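Long-range contacts in 1-carboxybiuret hydrolase subunit AtzE (Pseudomonas sp., PDB 6C62), which hydrolyses 1-carboxybiuret to urea-1,3-dicarboxylate and ammonia in the bacterial degradation of atrazine: residues T84-R92 with F123-Y134; A371-E382 with C393-T401. All coordinates share one frame; numbering follows the deposited sequence. Where two conformers were deposited one is given.

Contact 1: T84-R92 with F123-Y134; sequences TLAGSKINR and FAYGFTTENTHY
Tyr134 OH is held by two hydrogen bonds, donating to Ser88 O at 2.7 Å and accepting from Arg92 NE at 3.1 Å. The donated bond arrives from above the carbonyl plane of Ser88, whereas the accepted one lies in the guanidinium plane of Arg92, at the edge of that group, with the guanidinium and phenol planes 77° apart. Leu85 CD1 packs obliquely against the same end of the tyrosine. One carbonyl back, Gly87 O receives Asn131 ND2 at 2.9 Å, on a lone pair and in the carbonyl plane. Asn131 has CG anti to its backbone nitrogen (chi1 -172°), which sends the amide toward the 84-92 loop; its OD1 takes the backbone N-H groups of His133 and Tyr134, an Asx turn and Asx motif that fix the amide's rotation. Phe123 N donates to Ala86 O, and the phenylalanine ring receives Ser88 CB over one face in a CH-pi contact, 3.9 Å from its centroid, while Asn91 OD1 lies at its edge. Ser88 OG donates to Leu85 O across the type I' turn from Leu85 to Ser88 and accepts from Asn91 N, an ST motif. Lys89 CG sits over the imidazole of His133, 3.9 Å from its centroid, and a water joins Lys89 NZ to His133 ND1; His133 NE2 is hydrogen-bonded to Glu122 OE2. The Ala86 side chain lies about 8 Å from that of Lys74, a probable charge-relay residue. The carbonyls of Ala86, Gly87 and Ser88 each take a donor from 123-134, which implies that the turn is anchored through its backbone oxygens.

Contact 2: A371-E382 with C393-T401; sequences ATPISAPAIGTE and CRPAMGLLT
Glu382 OE2 lies at the edge of the Arg394 guanidinium, almost in its plane, and receives NH1 in a salt bridge of 3.0 Å. The two flat groups are far from coplanar, at 57° to each other, and the carboxylate oxygen is met from above its own plane, so this is a single-bond bridge and not a paired one. Arg394 gets there by bending at chi3 (-69°), which brings its end back to the glutamate. Beside the bridge the backbones join as well, Cys393 N donating to Glu382 O at 2.9 Å. An alanine in place of Glu382 would probably leave the Arg394 guanidinium without its carboxylate mate and freer to turn.

Inward, the contact becomes apolar. Cys393 SG, anti to its backbone nitrogen, points between Pro377 CG and the CB and CG2 of Thr381. Thr381 O, against Cys393 CB, is buried with no hydrogen-bonding partner in the model. Met397 bends at chi2, which brings SD to Pro377 CD, tip to tip, 4.2 Å apart; a further bend at chi3 turns CE to Ile374 CG1 at 3.8 Å. Pro373 CG lies 3.5 Å from Ala396 O, at the start of the type I turn from Ala396 to Leu399, and Leu400 CD1 lies against the Thr372 carbonyl group. At the far end one water donates to Ala371 O and Met397 O and accepts from Leu400 N.

Ile384 of strand 383-386 touches Ile374, Cys393 and Met397. The loop leaving strand 366-370 of the amidase fold's central mixed sheet passes into the hairpin of strands 383-386 and 389-392, and the short helix 393-396 folds back on it, an excursion that brings Thr401 within about 8 Å, between side chains, of Ser174, the probable acyl-ester nucleophile.

How the contacts relate
From the N terminus, the chain leaves strand 70-74, enters loop 84-92, runs through helix 102-109 and strand 113-118, and returns at 123-134, where contact 1 closes a loop of 30 intervening residues. Much later, after strand 366-370, contact 2 closes a shorter loop of 10 residues around the hairpin of strands 383-386 and 389-392. The two loops follow in series, neither nesting nor crossing. Their centres are about 18 Å apart, yet segment 123-134 of contact 1 reaches contact 2: Glu130 OE2 probably hydrogen-bonds Gly380 N, and Phe127 packs on the backbone oxygen of Arg394 and on the Met397 side chain. The loops around the early sheet strands are thereby joined to the late hairpin excursion.

Contact 1: T84-R92 with F123-Y134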
loop_
_atom_site.group_PDB
_atom_site.type_symbol
_atom_site.label_atom_id
_atom_site.label_comp_id
_atom_site.label_asym_id
_atom_site.label_seq_id
_atom_site.Cartn_x
_atom_site.Cartn_y
_atom_site.Cartn_z
ATOM N N THR A 84 25.381 -11.815 1.942
ATOM C CA THR A 84 24.073 -12.440 1.630
ATOM C C THR A 84 23.874 -12.579 0.117
ATOM O O THR A 84 23.696 -11.562 -0.597
ATOM C CB THR A 84 22.931 -11.602 2.232
ATOM O OG1 THR A 84 23.180 -11.412 3.620
ATOM C CG2 THR A 84 21.554 -12.293 2.010
ATOM N N LEU A 85 23.878 -13.813 -0.360
ATOM C CA LEU A 85 23.831 -14.044 -1.833
ATOM C C LEU A 85 22.446 -13.967 -2.453
ATOM O O LEU A 85 22.328 -13.546 -3.590
ATOM C CB LEU A 85 24.454 -15.402 -2.173
ATOM C CG LEU A 85 25.933 -15.589 -1.830
ATOM C CD1 LEU A 85 26.304 -17.034 -2.148
ATOM C CD2 LEU A 85 26.779 -14.550 -2.604
ATOM N N ALA A 86 21.408 -14.442 -1.733
ATOM C CA ALA A 86 20.065 -14.578 -2.286
ATOM C C ALA A 86 20.082 -15.267 -3.676
ATOM O O ALA A 86 19.406 -14.847 -4.611
ATOM C CB ALA A 86 19.385 -13.230 -2.358
ATOM N N GLY A 87 20.885 -16.332 -3.771
ATOM C CA GLY A 87 21.019 -17.148 -4.965
ATOM C C GLY A 87 21.643 -16.496 -6.205
ATOM O O GLY A 87 21.562 -17.072 -7.288
ATOM N N SER A 88 22.252 -15.309 -6.035
ATOM C CA SER A 88 22.693 -14.506 -7.104
ATOM C C SER A 88 24.198 -14.469 -7.164
ATOM O O SER A 88 24.902 -14.754 -6.169
ATOM C CB SER A 88 22.171 -13.076 -6.970
ATOM O OG SER A 88 22.949 -12.352 -5.974
ATOM N N LYS A 89 24.703 -14.129 -8.346
ATOM C CA LYS A 89 26.074 -13.693 -8.424
ATOM C C LYS A 89 26.250 -12.202 -8.284
ATOM O O LYS A 89 27.294 -11.778 -7.793
ATOM C CB LYS A 89 26.803 -14.297 -9.622
ATOM C CG LYS A 89 26.395 -13.894 -10.964
ATOM C CD LYS A 89 27.382 -14.516 -11.964
ATOM C CE LYS A 89 27.075 -13.910 -13.313
ATOM N NZ LYS A 89 27.643 -14.787 -14.366
ATOM N N ILE A 90 25.204 -11.426 -8.612
ATOM C CA ILE A 90 25.193 -9.989 -8.419
ATOM C C ILE A 90 25.567 -9.542 -7.011
ATOM O O ILE A 90 26.304 -8.604 -6.834
ATOM C CB ILE A 90 23.831 -9.435 -8.857
ATOM C CG1 ILE A 90 23.816 -9.308 -10.379
ATOM C CG2 ILE A 90 23.596 -8.018 -8.313
ATOM C CD1 ILE A 90 22.458 -9.127 -10.963
ATOM N N ASN A 91 25.054 -10.222 -6.000
ATOM C CA ASN A 91 25.302 -9.840 -4.604
ATOM C C ASN A 91 26.718 -10.203 -4.097
ATOM O O ASN A 91 27.055 -9.783 -2.987
ATOM C CB ASN A 91 24.290 -10.464 -3.653
ATOM C CG ASN A 91 22.910 -9.794 -3.720
ATOM O OD1 ASN A 91 22.644 -9.017 -4.621
ATOM N ND2 ASN A 91 22.028 -10.146 -2.769
ATOM N N ARG A 92 27.546 -10.867 -4.894
ATOM C CA ARG A 92 28.818 -11.403 -4.329
ATOM C C ARG A 92 29.746 -10.328 -3.780
ATOM O O ARG A 92 30.380 -10.554 -2.773
ATOM C CB ARG A 92 29.626 -12.219 -5.344
ATOM C CG ARG A 92 29.049 -13.604 -5.611
ATOM C CD ARG A 92 29.564 -14.155 -6.915
ATOM N NE ARG A 92 28.980 -15.440 -7.200
ATOM C CZ ARG A 92 29.242 -16.131 -8.312
ATOM N NH1 ARG A 92 30.125 -15.641 -9.227
ATOM N NH2 ARG A 92 28.703 -17.324 -8.444
ATOM N N PHE A 123 17.268 -14.750 -6.430
ATOM C CA PHE A 123 16.377 -13.692 -6.025
ATOM C C PHE A 123 14.990 -14.162 -5.699
ATOM O O PHE A 123 14.052 -13.374 -5.691
ATOM C CB PHE A 123 16.400 -12.503 -7.043
ATOM C CG PHE A 123 17.692 -11.726 -7.067
ATOM C CD1 PHE A 123 18.357 -11.386 -5.920
ATOM C CD2 PHE A 123 18.251 -11.310 -8.273
ATOM C CE1 PHE A 123 19.536 -10.635 -5.980
ATOM C CE2 PHE A 123 19.393 -10.571 -8.330
ATOM C CZ PHE A 123 20.050 -10.227 -7.173
ATOM N N ALA A 124 14.870 -15.466 -5.415
ATOM C CA ALA A 124 13.647 -16.114 -4.978
ATOM C C ALA A 124 12.593 -16.274 -6.076
ATOM O O ALA A 124 11.513 -16.690 -5.745
ATOM C CB ALA A 124 13.044 -15.393 -3.770
ATOM N N TYR A 125 12.878 -16.007 -7.344
ATOM C CA TYR A 125 11.852 -16.120 -8.406
ATOM C C TYR A 125 11.949 -17.467 -9.118
ATOM O O TYR A 125 12.722 -17.624 -10.069
ATOM C CB TYR A 125 12.003 -14.991 -9.434
ATOM C CG TYR A 125 10.754 -14.611 -10.264
ATOM C CD1 TYR A 125 9.492 -15.179 -10.044
ATOM C CD2 TYR A 125 10.837 -13.613 -11.228
ATOM C CE1 TYR A 125 8.393 -14.801 -10.785
ATOM C CE2 TYR A 125 9.689 -13.175 -11.946
ATOM C CZ TYR A 125 8.471 -13.780 -11.716
ATOM O OH TYR A 125 7.346 -13.424 -12.453
ATOM N N GLY A 126 11.228 -18.447 -8.636
ATOM C CA GLY A 126 11.273 -19.821 -9.225
ATOM C C GLY A 126 10.788 -20.856 -8.252
ATOM O O GLY A 126 10.816 -20.608 -7.037
ATOM N N PHE A 127 10.288 -21.983 -8.749
ATOM C CA PHE A 127 9.835 -23.074 -7.889
ATOM C C PHE A 127 10.614 -24.357 -8.009
ATOM O O PHE A 127 10.117 -25.400 -7.586
ATOM C CB PHE A 127 8.397 -23.378 -8.233
ATOM C CG PHE A 127 7.443 -22.313 -7.804
ATOM C CD1 PHE A 127 7.352 -21.959 -6.467
ATOM C CD2 PHE A 127 6.615 -21.713 -8.709
ATOM C CE1 PHE A 127 6.482 -20.950 -6.063
ATOM C CE2 PHE A 127 5.680 -20.735 -8.307
ATOM C CZ PHE A 127 5.643 -20.358 -6.984
ATOM N N THR A 128 11.825 -24.319 -8.556
ATOM C CA THR A 128 12.584 -25.572 -8.797
ATOM C C THR A 128 14.035 -25.637 -8.299
ATOM O O THR A 128 14.619 -26.708 -8.305
ATOM C CB THR A 128 12.598 -25.845 -10.292
ATOM O OG1 THR A 128 13.376 -24.832 -10.962
ATOM C CG2 THR A 128 11.119 -25.903 -10.859
ATOM N N THR A 129 14.597 -24.522 -7.838
ATOM C CA THR A 129 15.996 -24.428 -7.391
ATOM C C THR A 129 16.956 -25.060 -8.408
ATOM O O THR A 129 17.765 -25.930 -8.083
ATOM C CB THR A 129 16.218 -25.003 -5.964
ATOM O OG1 THR A 129 15.164 -24.563 -5.123
ATOM C CG2 THR A 129 17.574 -24.491 -5.374
ATOM N N GLU A 130 16.762 -24.673 -9.653
ATOM C CA GLU A 130 17.668 -24.971 -10.735
ATOM C C GLU A 130 18.484 -23.713 -10.997
ATOM O O GLU A 130 18.184 -22.921 -11.900
ATOM C CB GLU A 130 16.862 -25.428 -11.961
ATOM C CG GLU A 130 16.201 -26.805 -11.715
ATOM C CD GLU A 130 15.261 -27.220 -12.859
ATOM O OE1 GLU A 130 14.101 -26.662 -12.992
ATOM O OE2 GLU A 130 15.701 -28.129 -13.608
ATOM N N ASN A 131 19.483 -23.508 -10.179
ATOM C CA ASN A 131 20.240 -22.278 -10.163
ATOM C C ASN A 131 21.407 -22.410 -11.158
ATOM O O ASN A 131 22.316 -23.304 -10.999
ATOM C CB ASN A 131 20.725 -22.016 -8.730
ATOM C CG ASN A 131 21.370 -20.621 -8.580
ATOM O OD1 ASN A 131 22.351 -20.271 -9.314
ATOM N ND2 ASN A 131 20.829 -19.804 -7.672
ATOM N N THR A 132 21.444 -21.546 -12.159
ATOM C CA THR A 132 22.524 -21.598 -13.164
ATOM C C THR A 132 23.934 -21.300 -12.563
ATOM O O THR A 132 24.907 -21.894 -12.975
ATOM C CB THR A 132 22.225 -20.646 -14.355
ATOM O OG1 THR A 132 21.003 -21.024 -14.954
ATOM C CG2 THR A 132 23.319 -20.638 -15.455
ATOM N N HIS A 133 24.047 -20.430 -11.578
ATOM C CA HIS A 133 25.326 -20.001 -11.080
ATOM C C HIS A 133 25.872 -21.067 -10.105
ATOM O O HIS A 133 27.054 -21.413 -10.179
ATOM C CB HIS A 133 25.250 -18.689 -10.330
ATOM C CG HIS A 133 24.400 -17.633 -10.964
ATOM N ND1 HIS A 133 24.605 -17.176 -12.237
ATOM C CD2 HIS A 133 23.355 -16.921 -10.468
ATOM C CE1 HIS A 133 23.722 -16.240 -12.520
ATOM N NE2 HIS A 133 22.947 -16.059 -11.451
ATOM N N TYR A 134 25.023 -21.560 -9.191
ATOM C CA TYR A 134 25.430 -22.437 -8.122
ATOM C C TYR A 134 25.147 -23.923 -8.362
ATOM O O TYR A 134 25.526 -24.747 -7.546
ATOM C CB TYR A 134 24.791 -21.968 -6.781
ATOM C CG TYR A 134 25.272 -20.618 -6.437
ATOM C CD1 TYR A 134 26.557 -20.418 -6.006
ATOM C CD2 TYR A 134 24.486 -19.508 -6.660
ATOM C CE1 TYR A 134 27.014 -19.118 -5.703
ATOM C CE2 TYR A 134 24.939 -18.258 -6.404
ATOM C CZ TYR A 134 26.215 -18.060 -5.944
ATOM O OH TYR A 134 26.661 -16.783 -5.736
HETATM O O HOH W 1 26.413 -17.604 -14.110
#

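Contact 2: A371-E382 with C393-T401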
loop_
_atom_site.group_PDB
_atom_site.type_symbol
_atom_site.label_atom_id
_atom_site.label_comp_id
_atom_site.label_asym_id
_atom_site.label_seq_id
_atom_site.Cartn_x
_atom_site.Cartn_y
_atom_site.Cartn_z
ATOM N N ALA A 371 -0.468 -29.507 -1.987
ATOM C CA ALA A 371 0.602 -28.516 -2.056
ATOM C C ALA A 371 1.155 -28.275 -3.449
ATOM O O ALA A 371 1.566 -27.140 -3.788
ATOM C CB ALA A 371 1.733 -28.917 -1.123
ATOM N N THR A 372 1.255 -29.323 -4.255
ATOM C CA THR A 372 1.763 -29.204 -5.617
ATOM C C THR A 372 0.887 -30.087 -6.509
ATOM O O THR A 372 0.262 -31.030 -5.994
ATOM C CB THR A 372 3.241 -29.679 -5.715
ATOM O OG1 THR A 372 3.386 -30.966 -5.090
ATOM C CG2 THR A 372 4.154 -28.709 -5.075
ATOM N N PRO A 373 0.785 -29.770 -7.814
ATOM C CA PRO A 373 -0.096 -30.547 -8.715
ATOM C C PRO A 373 0.401 -31.965 -8.968
ATOM O O PRO A 373 -0.411 -32.850 -9.165
ATOM C CB PRO A 373 -0.115 -29.749 -10.006
ATOM C CG PRO A 373 0.627 -28.505 -9.750
ATOM C CD PRO A 373 1.413 -28.640 -8.493
ATOM N N ILE A 374 1.718 -32.156 -8.920
ATOM C CA ILE A 374 2.384 -33.414 -9.099
ATOM C C ILE A 374 3.619 -33.496 -8.151
ATOM O O ILE A 374 4.039 -32.481 -7.560
ATOM C CB ILE A 374 2.922 -33.538 -10.559
ATOM C CG1 ILE A 374 3.835 -32.353 -10.921
ATOM C CG2 ILE A 374 1.803 -33.552 -11.597
ATOM C CD1 ILE A 374 4.721 -32.593 -12.109
ATOM N N SER A 375 4.207 -34.682 -8.054
ATOM C CA SER A 375 5.485 -34.876 -7.361
ATOM C C SER A 375 6.659 -34.404 -8.217
ATOM O O SER A 375 6.467 -34.029 -9.379
ATOM C CB SER A 375 5.656 -36.351 -7.000
ATOM O OG SER A 375 4.756 -36.650 -5.961
ATOM N N ALA A 376 7.876 -34.457 -7.672
ATOM C CA ALA A 376 9.006 -33.819 -8.279
ATOM C C ALA A 376 9.288 -34.284 -9.721
ATOM O O ALA A 376 9.480 -35.467 -9.940
ATOM C CB ALA A 376 10.237 -34.008 -7.426
ATOM N N PRO A 377 9.285 -33.349 -10.698
ATOM C CA PRO A 377 9.691 -33.713 -12.034
ATOM C C PRO A 377 11.216 -33.799 -12.175
ATOM O O PRO A 377 11.969 -33.413 -11.220
ATOM C CB PRO A 377 9.104 -32.600 -12.871
ATOM C CG PRO A 377 9.074 -31.432 -11.983
ATOM C CD PRO A 377 8.666 -32.007 -10.664
ATOM N N ALA A 378 11.665 -34.331 -13.309
ATOM C CA ALA A 378 13.105 -34.416 -13.610
ATOM C C ALA A 378 13.720 -33.016 -13.671
ATOM O O ALA A 378 13.116 -32.081 -14.128
ATOM C CB ALA A 378 13.333 -35.132 -14.978
ATOM N N ILE A 379 14.958 -32.915 -13.229
ATOM C CA ILE A 379 15.756 -31.748 -13.449
ATOM C C ILE A 379 15.815 -31.474 -14.956
ATOM O O ILE A 379 15.997 -32.380 -15.706
ATOM C CB ILE A 379 17.163 -31.949 -12.879
ATOM C CG1 ILE A 379 17.103 -31.800 -11.352
ATOM C CG2 ILE A 379 18.187 -30.971 -13.506
ATOM C CD1 ILE A 379 18.264 -32.430 -10.624
ATOM N N GLY A 380 15.610 -30.220 -15.365
ATOM C CA GLY A 380 15.589 -29.858 -16.784
ATOM C C GLY A 380 14.253 -29.922 -17.498
ATOM O O GLY A 380 14.178 -29.742 -18.738
ATOM N N THR A 381 13.171 -30.156 -16.738
ATOM C CA THR A 381 11.813 -30.290 -17.313
ATOM C C THR A 381 11.331 -28.910 -17.688
ATOM O O THR A 381 11.380 -27.982 -16.864
ATOM C CB THR A 381 10.836 -30.962 -16.333
ATOM O OG1 THR A 381 11.295 -32.276 -16.051
ATOM C CG2 THR A 381 9.427 -31.125 -16.915
ATOM N N GLU A 382 10.886 -28.751 -18.940
ATOM C CA GLU A 382 10.311 -27.515 -19.399
ATOM C C GLU A 382 8.784 -27.417 -19.289
ATOM O O GLU A 382 8.255 -26.323 -19.071
ATOM C CB GLU A 382 10.742 -27.248 -20.835
ATOM C CG GLU A 382 12.232 -26.883 -20.919
ATOM C CD GLU A 382 12.484 -25.420 -20.496
ATOM O OE1 GLU A 382 11.684 -24.525 -20.858
ATOM O OE2 GLU A 382 13.460 -25.171 -19.764
ATOM N N CYS A 393 6.690 -25.841 -16.622
ATOM C CA CYS A 393 6.988 -26.500 -15.365
ATOM C C CYS A 393 7.250 -25.525 -14.226
ATOM O O CYS A 393 6.736 -25.709 -13.149
ATOM C CB CYS A 393 8.256 -27.332 -15.546
ATOM S SG CYS A 393 8.800 -28.207 -14.065
ATOM N N ARG A 394 8.111 -24.547 -14.456
ATOM C CA ARG A 394 8.586 -23.666 -13.422
ATOM C C ARG A 394 7.440 -22.893 -12.743
ATOM O O ARG A 394 7.242 -23.108 -11.580
ATOM C CB ARG A 394 9.814 -22.803 -13.865
ATOM C CG ARG A 394 11.024 -23.723 -14.136
ATOM C CD ARG A 394 12.348 -23.011 -14.427
ATOM N NE ARG A 394 12.281 -22.349 -15.723
ATOM C CZ ARG A 394 12.507 -22.965 -16.906
ATOM N NH1 ARG A 394 12.887 -24.259 -17.008
ATOM N NH2 ARG A 394 12.370 -22.267 -18.037
ATOM N N PRO A 395 6.610 -22.138 -13.478
ATOM C CA PRO A 395 5.434 -21.505 -12.802
ATOM C C PRO A 395 4.390 -22.479 -12.271
ATOM O O PRO A 395 3.747 -22.233 -11.254
ATOM C CB PRO A 395 4.821 -20.675 -13.898
ATOM C CG PRO A 395 5.981 -20.391 -14.815
ATOM C CD PRO A 395 6.785 -21.639 -14.853
ATOM N N ALA A 396 4.196 -23.579 -12.980
ATOM C CA ALA A 396 3.114 -24.521 -12.634
ATOM C C ALA A 396 3.207 -25.147 -11.261
ATOM O O ALA A 396 2.152 -25.525 -10.716
ATOM C CB ALA A 396 3.029 -25.633 -13.642
ATOM N N MET A 397 4.432 -25.343 -10.739
ATOM C CA MET A 397 4.614 -25.953 -9.415
ATOM C C MET A 397 3.828 -25.183 -8.322
ATOM O O MET A 397 3.481 -25.749 -7.295
ATOM C CB MET A 397 6.104 -26.033 -9.044
ATOM C CG MET A 397 6.937 -27.123 -9.755
ATOM S SD MET A 397 6.236 -28.788 -9.549
ATOM C CE MET A 397 5.488 -28.888 -11.140
ATOM N N GLY A 398 3.574 -23.879 -8.537
ATOM C CA GLY A 398 2.841 -23.059 -7.527
ATOM C C GLY A 398 1.370 -22.803 -7.773
ATOM O O GLY A 398 0.751 -21.956 -7.127
ATOM N N LEU A 399 0.786 -23.512 -8.724
ATOM C CA LEU A 399 -0.640 -23.321 -9.040
ATOM C C LEU A 399 -1.597 -23.379 -7.812
ATOM O O LEU A 399 -2.586 -22.646 -7.746
ATOM C CB LEU A 399 -1.075 -24.401 -10.081
ATOM C CG LEU A 399 -0.698 -24.161 -11.553
ATOM C CD1 LEU A 399 -0.970 -25.411 -12.381
ATOM C CD2 LEU A 399 -1.417 -22.987 -12.187
ATOM N N LEU A 400 -1.335 -24.313 -6.910
ATOM C CA LEU A 400 -2.152 -24.571 -5.738
ATOM C C LEU A 400 -1.747 -23.747 -4.492
ATOM O O LEU A 400 -2.544 -23.566 -3.574
ATOM C CB LEU A 400 -2.095 -26.034 -5.384
ATOM C CG LEU A 400 -2.534 -26.956 -6.542
ATOM C CD1 LEU A 400 -2.281 -28.429 -6.229
ATOM C CD2 LEU A 400 -4.001 -26.706 -6.866
ATOM N N THR A 401 -0.521 -23.248 -4.478
ATOM C CA THR A 401 -0.003 -22.476 -3.344
ATOM C C THR A 401 -0.324 -20.979 -3.481
ATOM O O THR A 401 -0.613 -20.292 -2.486
ATOM C CB THR A 401 1.522 -22.658 -3.184
ATOM O OG1 THR A 401 2.181 -22.493 -4.442
ATOM C CG2 THR A 401 1.820 -24.002 -2.697
HETATM O O HOH W 2 1.197 -25.741 -6.040
#